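Local coordinates for protein copper induced nitroreductase D (Lactococcus lactis, PDB 4BN7) that binds flavin mononucleotide and is probably a cytoplasmic, FMN-dependent oxidoreductase of the nitroreductase family, at residues A147-Y152 and G174-G179. Sequence-based numbering, arbitrary orientation.
Sequences ANLQHY and GQLVFG. With FMN (flavin mononucleotide), chain B; RLM (2,6-bis(chloranyl)-4-[(4-hydroxyphenyl)amino]phenol), chain C.
The Tyr152 ring turns an edge to the amide of Gln175, the two planes 40° apart, while over one face of the tyrosine ring, displaced toward the rim, sits hydroxyl OAB of the hydroxyphenyl ring of the bound ligand RLM, placed there by its bond to His151 O (2.7 Å). FMN O4 lies at the edge of the His151 ring, near its plane, and accepts a nearly straight bond of 2.9 Å from ND1; CD2 of the same ring approaches Gly174 CA. Gln175 ties the loop down: its chain bends at chi2 (91°), Tyr152 N donates to OE1 (2.8 Å), lying in the amide carbonyl plane on a lone pair, and NE2 is hydrogen-bonded to Asn153 OD1. In this nitroreductase fold the antiparallel sheet supplies one edge of the FMN site: the end of strand 145-150, still paired with 170-181, and His151 just after it line the flavin, with Trp124 of the second subunit beside His151. Asn148 with Val177 and Gln150 with Gln175 are the hydrogen-bonded pairs. On their face, Asn148 OD1 receives Gln150 NE2 at 2.8 Å, a second-shell bond that helps orient the amide whose NE2 also donates to FMN O2 (3.1 Å); Asn148 lies alongside Val177, anchored through ND2 to Ile12 O. On the opposite face, Leu176 CD1 fits between Ala147 CB and Leu149 CB, its side chain against Trp137 of helix 120-142, and Leu149 CD2 abuts FMN C7 at 3.8 Å.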
# COMPACT_ATOMS: atom_id res chain seq x y z
N ALA A 147 1.48 2.78 -16.66
CA ALA A 147 1.49 3.93 -15.77
C ALA A 147 2.83 4.06 -15.08
O ALA A 147 3.61 3.11 -15.01
CB ALA A 147 0.37 3.83 -14.74
N ASN A 148 3.09 5.25 -14.57
CA ASN A 148 4.25 5.48 -13.72
C ASN A 148 3.84 6.44 -12.62
O ASN A 148 2.91 7.22 -12.79
CB ASN A 148 5.44 5.98 -14.53
CG ASN A 148 5.19 7.31 -15.22
OD1 ASN A 148 5.30 8.37 -14.60
ND2 ASN A 148 4.89 7.27 -16.51
N LEU A 149 4.52 6.36 -11.48
CA LEU A 149 4.14 7.09 -10.28
C LEU A 149 5.16 8.18 -9.99
O LEU A 149 6.36 7.90 -9.84
CB LEU A 149 4.04 6.13 -9.09
CG LEU A 149 3.61 6.72 -7.74
CD1 LEU A 149 2.18 7.25 -7.85
CD2 LEU A 149 3.72 5.69 -6.62
N GLN A 150 4.70 9.43 -9.93
CA GLN A 150 5.57 10.57 -9.72
C GLN A 150 5.25 11.28 -8.41
O GLN A 150 4.18 11.08 -7.82
CB GLN A 150 5.42 11.57 -10.87
CG GLN A 150 5.81 11.00 -12.23
CD GLN A 150 7.18 10.35 -12.20
OE1 GLN A 150 8.12 10.89 -11.61
NE2 GLN A 150 7.29 9.19 -12.83
N HIS A 151 6.18 12.12 -7.96
CA HIS A 151 6.01 12.86 -6.71
C HIS A 151 6.47 14.30 -6.82
O HIS A 151 7.56 14.66 -6.36
CB HIS A 151 6.73 12.13 -5.57
CG HIS A 151 6.14 10.79 -5.28
ND1 HIS A 151 6.55 9.64 -5.91
CD2 HIS A 151 5.12 10.43 -4.46
CE1 HIS A 151 5.84 8.62 -5.47
NE2 HIS A 151 4.96 9.07 -4.60
N TYR A 152 5.63 15.13 -7.41
CA TYR A 152 5.90 16.56 -7.52
C TYR A 152 5.21 17.35 -6.42
O TYR A 152 5.19 18.58 -6.43
CB TYR A 152 5.52 17.08 -8.91
CG TYR A 152 6.47 16.59 -9.97
CD1 TYR A 152 7.72 17.16 -10.10
CD2 TYR A 152 6.13 15.55 -10.81
CE1 TYR A 152 8.61 16.71 -11.05
CE2 TYR A 152 7.01 15.09 -11.78
CZ TYR A 152 8.26 15.67 -11.88
OH TYR A 152 9.15 15.24 -12.84
N GLY A 174 0.78 11.58 -4.34
CA GLY A 174 1.37 10.95 -5.51
C GLY A 174 0.58 11.27 -6.78
O GLY A 174 -0.58 11.65 -6.71
N GLN A 175 1.23 11.12 -7.93
CA GLN A 175 0.58 11.36 -9.21
C GLN A 175 0.88 10.20 -10.16
O GLN A 175 2.02 10.03 -10.61
CB GLN A 175 1.05 12.68 -9.83
CG GLN A 175 0.86 13.88 -8.92
CD GLN A 175 2.06 14.14 -8.05
OE1 GLN A 175 3.18 14.25 -8.55
NE2 GLN A 175 1.85 14.23 -6.74
N LEU A 176 -0.15 9.41 -10.44
CA LEU A 176 -0.01 8.25 -11.31
C LEU A 176 -0.35 8.64 -12.75
O LEU A 176 -1.51 8.86 -13.09
CB LEU A 176 -0.92 7.12 -10.84
CG LEU A 176 -0.71 5.77 -11.51
CD1 LEU A 176 0.64 5.17 -11.09
CD2 LEU A 176 -1.86 4.84 -11.18
N VAL A 177 0.68 8.73 -13.57
CA VAL A 177 0.52 9.07 -14.98
C VAL A 177 0.22 7.79 -15.75
O VAL A 177 0.88 6.78 -15.55
CB VAL A 177 1.81 9.70 -15.51
CG1 VAL A 177 1.66 10.07 -16.98
CG2 VAL A 177 2.17 10.92 -14.67
N PHE A 178 -0.79 7.82 -16.61
CA PHE A 178 -1.23 6.60 -17.28
C PHE A 178 -1.62 6.81 -18.73
O PHE A 178 -1.97 7.92 -19.14
CB PHE A 178 -2.38 5.95 -16.50
CG PHE A 178 -3.69 6.65 -16.65
CD1 PHE A 178 -3.98 7.77 -15.88
CD2 PHE A 178 -4.64 6.20 -17.55
CE1 PHE A 178 -5.19 8.42 -16.01
CE2 PHE A 178 -5.87 6.86 -17.68
CZ PHE A 178 -6.13 7.97 -16.91
N GLY A 179 -1.56 5.74 -19.51
CA GLY A 179 -1.94 5.80 -20.91
C GLY A 179 -1.60 4.52 -21.64
O GLY A 179 -1.35 3.48 -21.01
N1 FMN B . 9.06 6.09 -10.02
C2 FMN B . 9.35 7.44 -10.61
O2 FMN B . 9.63 7.53 -11.76
N3 FMN B . 9.29 8.60 -9.75
C4 FMN B . 8.97 8.49 -8.42
O4 FMN B . 8.84 9.46 -7.75
C4A FMN B . 8.69 7.17 -7.84
N5 FMN B . 8.41 7.04 -6.61
C5A FMN B . 7.80 5.75 -6.13
C6 FMN B . 7.15 5.68 -4.76
C7 FMN B . 6.60 4.55 -4.35
C7M FMN B . 5.96 4.44 -2.97
C8 FMN B . 6.62 3.31 -5.26
C8M FMN B . 5.94 2.03 -4.80
C9 FMN B . 7.20 3.37 -6.45
C9A FMN B . 7.84 4.66 -6.93
N10 FMN B . 8.47 4.72 -8.22
C10 FMN B . 8.76 5.97 -8.74
C1' FMN B . 8.51 3.56 -9.10
C2' FMN B . 9.50 2.53 -8.57
O2' FMN B . 10.80 2.94 -8.87
C3' FMN B . 9.19 1.20 -9.26
O3' FMN B . 7.91 0.80 -8.81
C4' FMN B . 10.27 0.16 -8.93
O4' FMN B . 11.49 0.52 -9.53
C5' FMN B . 9.88 -1.22 -9.44
O5' FMN B . 9.71 -1.15 -10.83
P FMN B . 8.24 -1.57 -11.44
O1P FMN B . 7.84 -2.87 -10.86
O2P FMN B . 7.16 -0.43 -11.00
O3P FMN B . 8.43 -1.63 -13.05
CAI RLM C . 12.77 8.19 -9.42
CAN RLM C . 12.46 6.87 -9.12
CLC RLM C . 12.72 5.60 -10.26
CAP RLM C . 11.92 6.56 -7.89
OAA RLM C . 11.64 5.26 -7.60
CAO RLM C . 11.70 7.52 -6.93
CLD RLM C . 11.04 7.02 -5.41
CAJ RLM C . 12.01 8.84 -7.21
CAQ RLM C . 12.53 9.18 -8.46
NAK RLM C . 12.88 10.53 -8.77
CAM RLM C . 11.95 11.62 -8.68
CAG RLM C . 11.56 12.27 -9.83
CAE RLM C . 10.67 13.33 -9.76
CAL RLM C . 10.17 13.74 -8.53
OAB RLM C . 9.29 14.79 -8.46
CAF RLM C . 10.57 13.08 -7.37
CAH RLM C . 11.46 12.02 -7.44